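Local coordinates for protein UDP-N-acetylglucosamine 3-dehydrogenase (Acidithiobacillus ferrooxidans, PDB 7BVJ) that catalyses the NAD(+)-dependent oxidation of the glucosamine 3-position of UDP-N-acetylglucosamine to a ketone, a step in the synthesis of diamino-sugar lipid A, at residues I119-P124 with D165-L170; A125-R130 with A264-L269; V178-V183 with A300-V305; T196-L201 with V206-A211. One frame throughout, in Å; residues are numbered along the deposited sequence.

Contact 1: I119-P124 with D165-L170; sequences IKRVHP and DLDLTL
Arg121 lays the NE side of its guanidinium group along the carboxylate of Asp167, joining a 3-10 segment, residues 119-121, to helix 157-173. The 3-10 segment follows strand 114-117, an outermost strand of the parallel Rossmann sheet, so the contact lies where the chain leaves the nucleotide-binding part of this Gfo/Idh/MocA dehydrogenase. The ion pair is a side-on, two-pronged grip: Arg121 NE donates to Asp167 OD2 over 3.0 Å, and Arg121 NH2 donates to Asp167 OD1 over 3.0 Å. Both bonds are nearly straight, the first at 165°, and each oxygen uses its syn lone pair. With the two planes only 10° apart, the groups are almost coplanar and their relative rotation is fixed. Arg121 gets there by an extended chain from CG to NE, while Asp167 sends its CG away from its own backbone N (chi1 176°), toward the arginine. The remaining nitrogen, Arg121 NH1, makes a weak hydrogen bond to Phe287 O, and Val296 of helix 290-312 packs against Asp167. The buried carboxylate is thus paired with a positive group, which would be expected to stabilise its ionised form.

Beside the salt bridge the contact is van der Waals packing. Lys120 bends on both sides of CG, at chi2 and chi3, so its amine end leads away from the helix, and its side chain also touches His164, one of two residues suggested as the catalytic base. Leu168 touches Lys120 with both methyls: its CD1 meets Lys120 CG at 4.0 Å, while its CD2 lies 3.9 Å from Lys120 O.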
loop_
_atom_site.group_PDB
_atom_site.type_symbol
_atom_site.label_atom_id
_atom_site.label_comp_id
_atom_site.label_asym_id
_atom_site.label_seq_id
_atom_site.Cartn_x
_atom_site.Cartn_y
_atom_site.Cartn_z
ATOM N N ILE A 119 -2.125 1.923 -0.074
ATOM C CA ILE A 119 -3.432 2.460 0.296
ATOM C C ILE A 119 -3.513 2.867 1.769
ATOM O O ILE A 119 -4.193 3.849 2.101
ATOM C CB ILE A 119 -4.536 1.447 -0.082
ATOM C CG1 ILE A 119 -5.922 2.101 -0.002
ATOM C CG2 ILE A 119 -4.454 0.162 0.775
ATOM C CD1 ILE A 119 -6.953 1.514 -0.957
ATOM N N LYS A 120 -2.807 2.173 2.667
ATOM C CA LYS A 120 -2.890 2.349 4.144
ATOM C C LYS A 120 -2.439 3.751 4.547
ATOM O O LYS A 120 -2.759 4.162 5.585
ATOM C CB LYS A 120 -2.035 1.288 4.834
ATOM C CG LYS A 120 -2.742 0.232 5.645
ATOM C CD LYS A 120 -3.376 -0.835 4.840
ATOM C CE LYS A 120 -4.881 -0.718 4.901
ATOM N NZ LYS A 120 -5.517 -1.605 3.915
ATOM N N ARG A 121 -1.689 4.419 3.698
ATOM C CA ARG A 121 -1.276 5.779 4.001
ATOM C C ARG A 121 -2.458 6.731 4.034
ATOM O O ARG A 121 -2.398 7.740 4.744
ATOM C CB ARG A 121 -0.263 6.283 2.981
ATOM C CG ARG A 121 1.078 5.597 2.986
ATOM C CD ARG A 121 2.061 6.380 2.171
ATOM N NE ARG A 121 3.416 5.838 2.252
ATOM C CZ ARG A 121 4.504 6.569 2.052
ATOM N NH1 ARG A 121 4.377 7.848 1.751
ATOM N NH2 ARG A 121 5.705 6.032 2.142
ATOM N N VAL A 122 -3.519 6.463 3.264
ATOM C CA VAL A 122 -4.667 7.368 3.233
ATOM C C VAL A 122 -5.787 6.887 4.151
ATOM O O VAL A 122 -6.868 7.489 4.178
ATOM C CB VAL A 122 -5.175 7.617 1.789
ATOM C CG1 VAL A 122 -4.034 8.011 0.853
ATOM C CG2 VAL A 122 -5.914 6.427 1.233
ATOM N N HIS A 123 -5.540 5.834 4.929
ATOM C CA HIS A 123 -6.499 5.396 5.932
ATOM C C HIS A 123 -6.813 6.542 6.896
ATOM O O HIS A 123 -5.909 7.295 7.275
ATOM C CB HIS A 123 -5.958 4.196 6.714
ATOM C CG HIS A 123 -7.012 3.484 7.503
ATOM N ND1 HIS A 123 -7.522 3.983 8.682
ATOM C CD2 HIS A 123 -7.690 2.337 7.258
ATOM C CE1 HIS A 123 -8.456 3.166 9.138
ATOM N NE2 HIS A 123 -8.577 2.158 8.293
ATOM N N PRO A 124 -8.081 6.713 7.293
ATOM C CA PRO A 124 -8.438 7.875 8.134
ATOM C C PRO A 124 -7.656 7.961 9.442
ATOM O O PRO A 124 -7.315 9.065 9.894
ATOM C CB PRO A 124 -9.942 7.672 8.382
ATOM C CG PRO A 124 -10.423 6.839 7.243
ATOM C CD PRO A 124 -9.267 5.978 6.804
ATOM N N ASP A 165 2.292 -2.502 6.884
ATOM C CA ASP A 165 2.764 -1.987 8.157
ATOM C C ASP A 165 4.252 -1.683 8.127
ATOM O O ASP A 165 4.696 -0.755 8.809
ATOM C CB ASP A 165 2.397 -2.973 9.258
ATOM C CG ASP A 165 0.908 -3.276 9.260
ATOM O OD1 ASP A 165 0.125 -2.305 9.303
ATOM O OD2 ASP A 165 0.524 -4.467 9.169
ATOM N N LEU A 166 5.026 -2.398 7.313
ATOM C CA LEU A 166 6.392 -1.951 7.058
ATOM C C LEU A 166 6.403 -0.531 6.500
ATOM O O LEU A 166 7.179 0.321 6.959
ATOM C CB LEU A 166 7.096 -2.924 6.115
ATOM C CG LEU A 166 7.424 -4.294 6.742
ATOM C CD1 LEU A 166 7.703 -5.384 5.679
ATOM C CD2 LEU A 166 8.603 -4.190 7.729
ATOM N N ASP A 167 5.521 -0.243 5.532
ATOM C CA ASP A 167 5.482 1.088 4.943
ATOM C C ASP A 167 5.048 2.130 5.966
ATOM O O ASP A 167 5.640 3.209 6.045
ATOM C CB ASP A 167 4.547 1.098 3.738
ATOM C CG ASP A 167 4.389 2.486 3.142
ATOM O OD1 ASP A 167 5.426 3.117 2.817
ATOM O OD2 ASP A 167 3.226 2.943 3.014
ATOM N N LEU A 168 3.996 1.826 6.730
ATOM C CA LEU A 168 3.535 2.730 7.773
ATOM C C LEU A 168 4.653 3.038 8.755
ATOM O O LEU A 168 4.835 4.188 9.165
ATOM C CB LEU A 168 2.343 2.123 8.510
ATOM C CG LEU A 168 1.032 2.103 7.724
ATOM C CD1 LEU A 168 -0.081 1.357 8.483
ATOM C CD2 LEU A 168 0.615 3.541 7.353
ATOM N N THR A 169 5.404 2.010 9.141
ATOM C CA THR A 169 6.552 2.177 10.017
ATOM C C THR A 169 7.548 3.165 9.430
ATOM O O THR A 169 7.966 4.133 10.094
ATOM C CB THR A 169 7.212 0.818 10.214
ATOM O OG1 THR A 169 6.332 -0.058 10.952
ATOM C CG2 THR A 169 8.549 0.997 10.902
ATOM N N LEU A 170 7.959 2.924 8.180
ATOM C CA LEU A 170 8.957 3.811 7.586
ATOM C C LEU A 170 8.429 5.237 7.478
ATOM O O LEU A 170 9.192 6.192 7.635
ATOM C CB LEU A 170 9.405 3.288 6.219
ATOM C CG LEU A 170 10.216 1.981 6.258
ATOM C CD1 LEU A 170 10.332 1.380 4.872
ATOM C CD2 LEU A 170 11.602 2.171 6.860
#

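Contact 2: A125-R130 with A264-L269; sequences AIQYLR and AKRDAL
Gln127 and Arg266 meet through their polar ends, and the one hydrogen bond between segments 125-130 and 264-269 runs from Arg266 NH2 to Gln127 OE1, short at 2.6 Å. Its N-H...O angle of 158° is fairly straight. Relative to the guanidinium, the oxygen sits at the edge, close to the plane; relative to the amide, the donor stands above the carbonyl plane and does not use a lone-pair direction. The mismatch is consistent with the 62° between the amide and guanidinium planes, the two side chains meeting at about a right angle. Gln127 reaches the arginine with CG anti to the backbone N (chi1 179°), which carries the chain outward from its helix, and a bend at chi2 then sets the amide.

A second pair is close without bonding: Gln127 NE2 and Arg266 NH1, both donors, are 3.4 Å apart. Both residues are exposed, and 86 Å² is buried between the segments.

In the fold, the bond spans from helix 124-132, which packs on strands 229-234 and 239-245 of the C-terminal mixed sheet, to the loop leading from strand 256-261 into helix 268-282. Arg266 NH2 has a further, weak hydrogen bond to Val122 O, just ahead of helix 124-132.

Each helix start has its own side-chain cap: His123 ND1 accepts from Ala125 N in helix 124-132, and the N-cap residue Asp267 receives Ala270 N on OD1 in helix 268-282.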
loop_
_atom_site.group_PDB
_atom_site.type_symbol
_atom_site.label_atom_id
_atom_site.label_comp_id
_atom_site.label_asym_id
_atom_site.label_seq_id
_atom_site.Cartn_x
_atom_site.Cartn_y
_atom_site.Cartn_z
ATOM N N ALA A 125 -7.359 6.821 10.068
ATOM C CA ALA A 125 -6.620 6.857 11.324
ATOM C C ALA A 125 -5.199 7.354 11.109
ATOM O O ALA A 125 -4.671 8.135 11.918
ATOM C CB ALA A 125 -6.613 5.472 11.966
ATOM N N ILE A 126 -4.577 6.940 10.006
ATOM C CA ILE A 126 -3.202 7.356 9.744
ATOM C C ILE A 126 -3.164 8.839 9.389
ATOM O O ILE A 126 -2.258 9.566 9.805
ATOM C CB ILE A 126 -2.573 6.484 8.640
ATOM C CG1 ILE A 126 -1.911 5.230 9.219
ATOM C CG2 ILE A 126 -1.458 7.251 7.931
ATOM C CD1 ILE A 126 -2.727 4.449 10.212
ATOM N N GLN A 127 -4.145 9.313 8.623
ATOM C CA GLN A 127 -4.180 10.732 8.292
ATOM C C GLN A 127 -4.347 11.565 9.550
ATOM O O GLN A 127 -3.666 12.580 9.727
ATOM C CB GLN A 127 -5.306 11.018 7.293
ATOM C CG GLN A 127 -5.441 12.494 6.884
ATOM C CD GLN A 127 -5.948 12.663 5.450
ATOM O OE1 GLN A 127 -5.607 11.873 4.558
ATOM N NE2 GLN A 127 -6.768 13.693 5.225
ATOM N N TYR A 128 -5.228 11.124 10.453
ATOM C CA TYR A 128 -5.425 11.848 11.699
ATOM C C TYR A 128 -4.150 11.876 12.530
ATOM O O TYR A 128 -3.797 12.914 13.110
ATOM C CB TYR A 128 -6.567 11.220 12.498
ATOM C CG TYR A 128 -6.840 11.962 13.794
ATOM C CD1 TYR A 128 -6.173 11.623 14.964
ATOM C CD2 TYR A 128 -7.754 13.004 13.842
ATOM C CE1 TYR A 128 -6.406 12.291 16.135
ATOM C CE2 TYR A 128 -7.995 13.678 15.014
ATOM C CZ TYR A 128 -7.317 13.316 16.154
ATOM O OH TYR A 128 -7.558 13.979 17.325
ATOM N N LEU A 129 -3.455 10.739 12.621
ATOM C CA LEU A 129 -2.261 10.680 13.461
ATOM C C LEU A 129 -1.125 11.489 12.855
ATOM O O LEU A 129 -0.330 12.101 13.579
ATOM C CB LEU A 129 -1.835 9.222 13.678
ATOM C CG LEU A 129 -2.713 8.429 14.641
ATOM C CD1 LEU A 129 -2.420 6.962 14.517
ATOM C CD2 LEU A 129 -2.497 8.946 16.067
ATOM N N ARG A 130 -1.029 11.509 11.527
ATOM C CA ARG A 130 -0.038 12.371 10.899
ATOM C C ARG A 130 -0.366 13.841 11.157
ATOM O O ARG A 130 0.533 14.637 11.445
ATOM C CB ARG A 130 0.062 12.070 9.395
ATOM C CG ARG A 130 0.693 10.679 9.067
ATOM C CD ARG A 130 1.157 10.580 7.607
ATOM N NE ARG A 130 2.429 11.261 7.362
ATOM C CZ ARG A 130 2.812 11.747 6.184
ATOM N NH1 ARG A 130 2.019 11.628 5.127
ATOM N NH2 ARG A 130 3.991 12.352 6.058
ATOM N N ALA A 264 -14.018 9.433 10.391
ATOM C CA ALA A 264 -14.983 9.369 9.278
ATOM C C ALA A 264 -14.548 8.267 8.312
ATOM O O ALA A 264 -13.359 8.164 8.064
ATOM C CB ALA A 264 -14.979 10.688 8.569
ATOM N N LYS A 265 -15.500 7.477 7.823
ATOM C CA LYS A 265 -15.186 6.438 6.818
ATOM C C LYS A 265 -15.178 7.114 5.450
ATOM O O LYS A 265 -16.091 7.845 5.191
ATOM C CB LYS A 265 -16.192 5.277 6.815
ATOM C CG LYS A 265 -16.935 4.975 8.109
ATOM C CD LYS A 265 -18.276 4.233 7.941
ATOM C CE LYS A 265 -19.481 4.932 8.546
ATOM N NZ LYS A 265 -20.808 4.311 8.296
ATOM N N ARG A 266 -14.127 6.928 4.662
ATOM C CA ARG A 266 -14.101 7.431 3.293
ATOM C C ARG A 266 -13.543 6.364 2.352
ATOM O O ARG A 266 -12.982 5.353 2.775
ATOM C CB ARG A 266 -13.302 8.739 3.179
ATOM C CG ARG A 266 -11.811 8.559 3.042
ATOM C CD ARG A 266 -11.122 9.897 2.896
ATOM N NE ARG A 266 -9.665 9.772 2.902
ATOM C CZ ARG A 266 -8.841 10.702 3.379
ATOM N NH1 ARG A 266 -9.339 11.819 3.908
ATOM N NH2 ARG A 266 -7.521 10.514 3.344
ATOM N N ASP A 267 -13.736 6.594 1.057
ATOM C CA ASP A 267 -13.235 5.699 0.018
ATOM C C ASP A 267 -11.722 5.860 -0.100
ATOM O O ASP A 267 -11.239 6.891 -0.565
ATOM C CB ASP A 267 -13.927 6.025 -1.304
ATOM C CG ASP A 267 -13.895 4.868 -2.288
ATOM O OD1 ASP A 267 -12.860 4.162 -2.393
ATOM O OD2 ASP A 267 -14.925 4.674 -2.963
ATOM N N ALA A 268 -10.965 4.851 0.327
ATOM C CA ALA A 268 -9.510 4.986 0.330
ATOM C C ALA A 268 -8.942 5.002 -1.089
ATOM O O ALA A 268 -8.049 5.798 -1.404
ATOM C CB ALA A 268 -8.887 3.858 1.156
ATOM N N LEU A 269 -9.444 4.134 -1.960
ATOM C CA LEU A 269 -8.879 4.051 -3.300
ATOM C C LEU A 269 -9.247 5.280 -4.131
ATOM O O LEU A 269 -8.418 5.794 -4.897
ATOM C CB LEU A 269 -9.345 2.748 -3.964
ATOM C CG LEU A 269 -8.974 2.579 -5.440
ATOM C CD1 LEU A 269 -7.469 2.483 -5.578
ATOM C CD2 LEU A 269 -9.669 1.379 -6.057
#

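Contact 3: V178-V183 with A300-V305; sequences VDVRAV and ALQVRV
The side-chain amide of Gln302 has the CG1 methyl of Val180 over one face: Val180 CG1 is 3.5 Å from Gln302 CD and only 3.1 Å from Gln302 OE1, a tight approach displaced toward the oxygen. The other flat group, the guanidinium of Arg181, turns from the helix and has Asp179 CG at its edge, in plane; Arg181 NH1 to Asp179 OD2, at 3.1 Å, is a salt bridge whose hydrogen bond is weak, bent to 120°.

This is helix-on-sheet packing of the alpha/beta C-terminal domain, with helix 290-312 lying against strand 177-185, an outermost strand of the mixed sheet. The segment axes approach to 7.7 Å and cross at -45°. Alternation along the strand explains the division of labour: Val180 and Ala182 point toward the helix, whereas Asp179, Arg181 and Val183 point away. Near its start the strand carries a classic beta bulge, Val178 and Asp179 both facing Thr200 of the neighbouring strand.

Val180 straddles two successive helix residues. Its chi1 of 50° places CG1 between backbone N and carbonyl carbon, facing Gln302, and leaves CG2 to meet Val303 CG2 at 3.7 Å. Val303 is buried, being backed also by Ile158 and Met162 of helix 157-173. Further along, Ala182 CB rests 4.4 Å from Val303 CG1 and 4.1 Å from the backbone oxygen, Val303 O.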
loop_
_atom_site.group_PDB
_atom_site.type_symbol
_atom_site.label_atom_id
_atom_site.label_comp_id
_atom_site.label_asym_id
_atom_site.label_seq_id
_atom_site.Cartn_x
_atom_site.Cartn_y
_atom_site.Cartn_z
ATOM N N VAL A 178 18.095 -0.657 10.496
ATOM C CA VAL A 178 19.451 -1.080 10.814
ATOM C C VAL A 178 19.536 -2.579 11.029
ATOM O O VAL A 178 20.610 -3.156 10.823
ATOM C CB VAL A 178 20.005 -0.355 12.059
ATOM C CG1 VAL A 178 21.534 -0.388 12.064
ATOM C CG2 VAL A 178 19.535 1.020 12.124
ATOM N N ASP A 179 18.466 -3.207 11.516
ATOM C CA ASP A 179 18.485 -4.632 11.812
ATOM C C ASP A 179 17.101 -5.176 11.538
ATOM O O ASP A 179 16.102 -4.559 11.916
ATOM C CB ASP A 179 18.888 -4.919 13.262
ATOM C CG ASP A 179 18.921 -6.419 13.586
ATOM O OD1 ASP A 179 17.869 -7.008 13.951
ATOM O OD2 ASP A 179 20.014 -7.012 13.489
ATOM N N VAL A 180 17.045 -6.327 10.879
ATOM C CA VAL A 180 15.792 -7.025 10.641
ATOM C C VAL A 180 15.972 -8.475 11.066
ATOM O O VAL A 180 16.901 -9.150 10.609
ATOM C CB VAL A 180 15.341 -6.937 9.174
ATOM C CG1 VAL A 180 16.459 -7.305 8.257
ATOM C CG2 VAL A 180 14.168 -7.858 8.932
ATOM N N ARG A 181 15.113 -8.938 11.959
ATOM C CA ARG A 181 15.050 -10.338 12.316
ATOM C C ARG A 181 13.617 -10.766 12.117
ATOM O O ARG A 181 12.710 -9.938 12.175
ATOM C CB ARG A 181 15.487 -10.592 13.758
ATOM C CG ARG A 181 16.894 -10.158 14.040
ATOM C CD ARG A 181 17.140 -10.013 15.530
ATOM N NE ARG A 181 18.174 -10.939 15.983
ATOM C CZ ARG A 181 19.470 -10.780 15.735
ATOM N NH1 ARG A 181 19.890 -9.727 15.037
ATOM N NH2 ARG A 181 20.348 -11.670 16.188
ATOM N N ALA A 182 13.413 -12.056 11.861
ATOM C CA ALA A 182 12.072 -12.520 11.543
ATOM C C ALA A 182 11.971 -14.014 11.812
ATOM O O ALA A 182 12.977 -14.730 11.889
ATOM C CB ALA A 182 11.704 -12.205 10.085
ATOM N N VAL A 183 10.725 -14.464 11.977
ATOM C CA VAL A 183 10.381 -15.874 12.062
ATOM C C VAL A 183 9.215 -16.123 11.121
ATOM O O VAL A 183 8.440 -15.216 10.794
ATOM C CB VAL A 183 10.007 -16.318 13.488
ATOM C CG1 VAL A 183 11.147 -16.053 14.432
ATOM C CG2 VAL A 183 8.727 -15.595 13.954
ATOM N N ALA A 300 10.939 -4.957 2.766
ATOM C CA ALA A 300 10.137 -6.166 2.716
ATOM C C ALA A 300 10.971 -7.326 2.210
ATOM O O ALA A 300 10.841 -8.447 2.702
ATOM C CB ALA A 300 8.906 -5.962 1.846
ATOM N N LEU A 301 11.855 -7.068 1.248
ATOM C CA LEU A 301 12.742 -8.127 0.784
ATOM C C LEU A 301 13.688 -8.574 1.899
ATOM O O LEU A 301 13.953 -9.770 2.053
ATOM C CB LEU A 301 13.495 -7.659 -0.464
ATOM C CG LEU A 301 12.622 -7.459 -1.719
ATOM C CD1 LEU A 301 13.405 -6.710 -2.788
ATOM C CD2 LEU A 301 12.132 -8.791 -2.285
ATOM N N GLN A 302 14.184 -7.638 2.709
ATOM C CA GLN A 302 14.981 -8.047 3.873
ATOM C C GLN A 302 14.186 -8.969 4.793
ATOM O O GLN A 302 14.674 -10.033 5.216
ATOM C CB GLN A 302 15.466 -6.823 4.632
ATOM C CG GLN A 302 16.897 -6.435 4.295
ATOM C CD GLN A 302 17.533 -5.581 5.388
ATOM O OE1 GLN A 302 18.378 -6.062 6.148
ATOM N NE2 GLN A 302 17.119 -4.311 5.477
ATOM N N VAL A 303 12.942 -8.590 5.094
ATOM C CA VAL A 303 12.115 -9.437 5.947
ATOM C C VAL A 303 11.935 -10.815 5.313
ATOM O O VAL A 303 12.080 -11.841 5.978
ATOM C CB VAL A 303 10.756 -8.776 6.240
ATOM C CG1 VAL A 303 9.843 -9.795 6.932
ATOM C CG2 VAL A 303 10.929 -7.524 7.143
ATOM N N ARG A 304 11.586 -10.857 4.025
ATOM C CA ARG A 304 11.302 -12.136 3.386
ATOM C C ARG A 304 12.533 -13.033 3.361
ATOM O O ARG A 304 12.426 -14.243 3.558
ATOM C CB ARG A 304 10.781 -11.917 1.970
ATOM C CG ARG A 304 10.334 -13.194 1.312
ATOM C CD ARG A 304 9.519 -12.908 0.075
ATOM N NE ARG A 304 10.352 -12.491 -1.043
ATOM C CZ ARG A 304 9.874 -12.248 -2.259
ATOM N NH1 ARG A 304 8.574 -12.385 -2.502
ATOM N NH2 ARG A 304 10.689 -11.880 -3.234
ATOM N N VAL A 305 13.708 -12.459 3.104
ATOM C CA VAL A 305 14.922 -13.252 3.122
ATOM C C VAL A 305 15.134 -13.835 4.509
ATOM O O VAL A 305 15.487 -15.013 4.661
ATOM C CB VAL A 305 16.125 -12.402 2.671
ATOM C CG1 VAL A 305 17.423 -12.977 3.214
ATOM C CG2 VAL A 305 16.175 -12.289 1.152
#

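Contact 4: T196-L201 with V206-A211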
loop_
_atom_site.group_PDB
_atom_site.type_symbol
_atom_site.label_atom_id
_atom_site.label_comp_id
_atom_site.label_asym_id
_atom_site.label_seq_id
_atom_site.Cartn_x
_atom_site.Cartn_y
_atom_site.Cartn_z
ATOM N N THR A 196 6.526 -13.031 11.379
ATOM C CA THR A 196 6.627 -11.934 12.321
ATOM C C THR A 196 8.039 -11.397 12.225
ATOM O O THR A 196 9.005 -12.170 12.261
ATOM C CB THR A 196 6.284 -12.378 13.742
ATOM O OG1 THR A 196 4.908 -12.773 13.771
ATOM C CG2 THR A 196 6.500 -11.236 14.746
ATOM N N ALA A 197 8.140 -10.085 12.028
ATOM C CA ALA A 197 9.415 -9.405 11.915
ATOM C C ALA A 197 9.600 -8.449 13.083
ATOM O O ALA A 197 8.633 -7.889 13.614
ATOM C CB ALA A 197 9.529 -8.637 10.597
ATOM N N TRP A 198 10.867 -8.265 13.447
ATOM C CA TRP A 198 11.329 -7.410 14.530
ATOM C C TRP A 198 12.427 -6.549 13.921
ATOM O O TRP A 198 13.524 -7.045 13.612
ATOM C CB TRP A 198 11.843 -8.258 15.699
ATOM C CG TRP A 198 12.353 -7.487 16.858
ATOM C CD1 TRP A 198 13.576 -6.891 16.971
ATOM C CD2 TRP A 198 11.660 -7.221 18.080
ATOM N NE1 TRP A 198 13.685 -6.278 18.178
ATOM C CE2 TRP A 198 12.526 -6.471 18.888
ATOM C CE3 TRP A 198 10.391 -7.558 18.572
ATOM C CZ2 TRP A 198 12.169 -6.038 20.170
ATOM C CZ3 TRP A 198 10.036 -7.126 19.842
ATOM C CH2 TRP A 198 10.927 -6.376 20.630
ATOM N N MET A 199 12.096 -5.286 13.682
ATOM C CA MET A 199 12.882 -4.367 12.878
ATOM C C MET A 199 13.359 -3.234 13.775
ATOM O O MET A 199 12.554 -2.610 14.467
ATOM C CB MET A 199 12.042 -3.811 11.713
ATOM C CG MET A 199 12.796 -2.923 10.727
ATOM S SD MET A 199 11.862 -2.471 9.217
ATOM C CE MET A 199 12.446 -3.679 8.032
ATOM N N THR A 200 14.654 -2.971 13.761
ATOM C CA THR A 200 15.236 -1.832 14.460
ATOM C C THR A 200 15.690 -0.810 13.424
ATOM O O THR A 200 16.484 -1.138 12.530
ATOM C CB THR A 200 16.398 -2.279 15.345
ATOM O OG1 THR A 200 16.015 -3.468 16.043
ATOM C CG2 THR A 200 16.742 -1.208 16.370
ATOM N N LEU A 201 15.176 0.415 13.546
ATOM C CA LEU A 201 15.486 1.522 12.651
ATOM C C LEU A 201 16.619 2.369 13.217
ATOM O O LEU A 201 17.022 2.218 14.371
ATOM C CB LEU A 201 14.257 2.396 12.414
ATOM C CG LEU A 201 12.992 1.677 11.933
ATOM C CD1 LEU A 201 11.892 2.680 11.670
ATOM C CD2 LEU A 201 13.244 0.858 10.680
ATOM N N VAL A 206 11.622 0.520 17.167
ATOM C CA VAL A 206 11.462 -0.916 16.959
ATOM C C VAL A 206 10.055 -1.155 16.429
ATOM O O VAL A 206 9.088 -0.602 16.959
ATOM C CB VAL A 206 11.707 -1.714 18.260
ATOM C CG1 VAL A 206 11.261 -3.199 18.111
ATOM C CG2 VAL A 206 13.173 -1.637 18.673
ATOM N N ALA A 207 9.950 -1.965 15.378
ATOM C CA ALA A 207 8.673 -2.385 14.805
ATOM C C ALA A 207 8.546 -3.895 14.924
ATOM O O ALA A 207 9.447 -4.624 14.514
ATOM C CB ALA A 207 8.551 -1.977 13.331
ATOM N N ASN A 208 7.413 -4.358 15.444
ATOM C CA ASN A 208 7.153 -5.767 15.726
ATOM C C ASN A 208 5.881 -6.124 14.959
ATOM O O ASN A 208 4.774 -5.909 15.462
ATOM C CB ASN A 208 7.020 -5.986 17.275
ATOM C CG ASN A 208 6.432 -7.332 17.636
ATOM O OD1 ASN A 208 6.414 -8.262 16.822
ATOM N ND2 ASN A 208 5.944 -7.447 18.866
ATOM N N LEU A 209 6.048 -6.666 13.745
ATOM C CA LEU A 209 4.994 -6.734 12.737
ATOM C C LEU A 209 4.644 -8.179 12.408
ATOM O O LEU A 209 5.500 -8.935 11.938
ATOM C CB LEU A 209 5.426 -6.020 11.455
ATOM C CG LEU A 209 6.009 -4.625 11.676
ATOM C CD1 LEU A 209 6.302 -3.980 10.327
ATOM C CD2 LEU A 209 4.994 -3.811 12.461
ATOM N N ALA A 210 3.380 -8.542 12.598
ATOM C CA ALA A 210 2.905 -9.895 12.348
ATOM C C ALA A 210 1.947 -9.910 11.162
ATOM O O ALA A 210 1.171 -8.971 10.961
ATOM C CB ALA A 210 2.228 -10.468 13.599
ATOM N N ALA A 211 2.010 -10.973 10.367
ATOM C CA ALA A 211 1.079 -11.139 9.264
ATOM C C ALA A 211 0.767 -12.621 9.098
ATOM O O ALA A 211 1.632 -13.467 9.317
ATOM C CB ALA A 211 1.641 -10.546 7.962
#
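Trp198 and Val206 touch on one face of an antiparallel beta hairpin, strands 194-201 and 206-215, whose segments run 167° apart. Four backbone bonds hold it. In the hydrogen-bonded pair Ala197-Leu209, each N-H is taken by the partner's O: Ala197 N to Leu209 O and Leu209 N to Ala197 O are both 2.9 Å. The pair Met199-Ala207 repeats this, with Met199 N to Ala207 O at 2.9 Å and Ala207 N to Met199 O at 2.8 Å. All four carbonyl oxygens also receive a CA-H, for instance Val206 CA to Met199 O at 3.2 Å.

The backbone groups of Thr196, Trp198 and Thr200 turn the other way and bond to strand 177-185, while Val206 bonds to Arg138. Both hairpin strands thus lie inside the mixed sheet of the C-terminal domain. Asn208 ND2 is satisfied by Tyr139 OH.

Side chains divide by face. Ala197, Met199, Ala207 and Leu209 are buried beneath helices 157-173 and 290-312; Thr196, Trp198, Thr200, Val206, Asn208 and Ala210 line the other face. There Trp198 folds its indole across the hairpin (chi1 179°), its CE3 lying 3.9 Å from Asn208 CB. Val206 CG1 makes a CH-pi contact over one face of the indole, 3.8 Å from the centroid of the six-membered ring of Trp198 and 22° off its normal.

In the fold
From the N terminus, the chain passes through the Rossmann sheet before any contact forms. Contact 1 closes the first loop, bringing 119-124 to helix 157-173. Contact 2 opens at 125-130, within that loop, and closes beyond it at 264-269, so the two cross; they also touch where Pro124 packs on Ala264. Contact 3 starts at 178-183 after contact 1 has closed and ends at 300-305, crossing contact 2 in sequence, although their centres are 28 Å apart. The hairpin of contact 4 falls within the spans of both contacts 2 and 3, and shares a sheet with contact 3. Leu166 of helix 157-173 bridges them, touching Leu209, Ala300 and Val303.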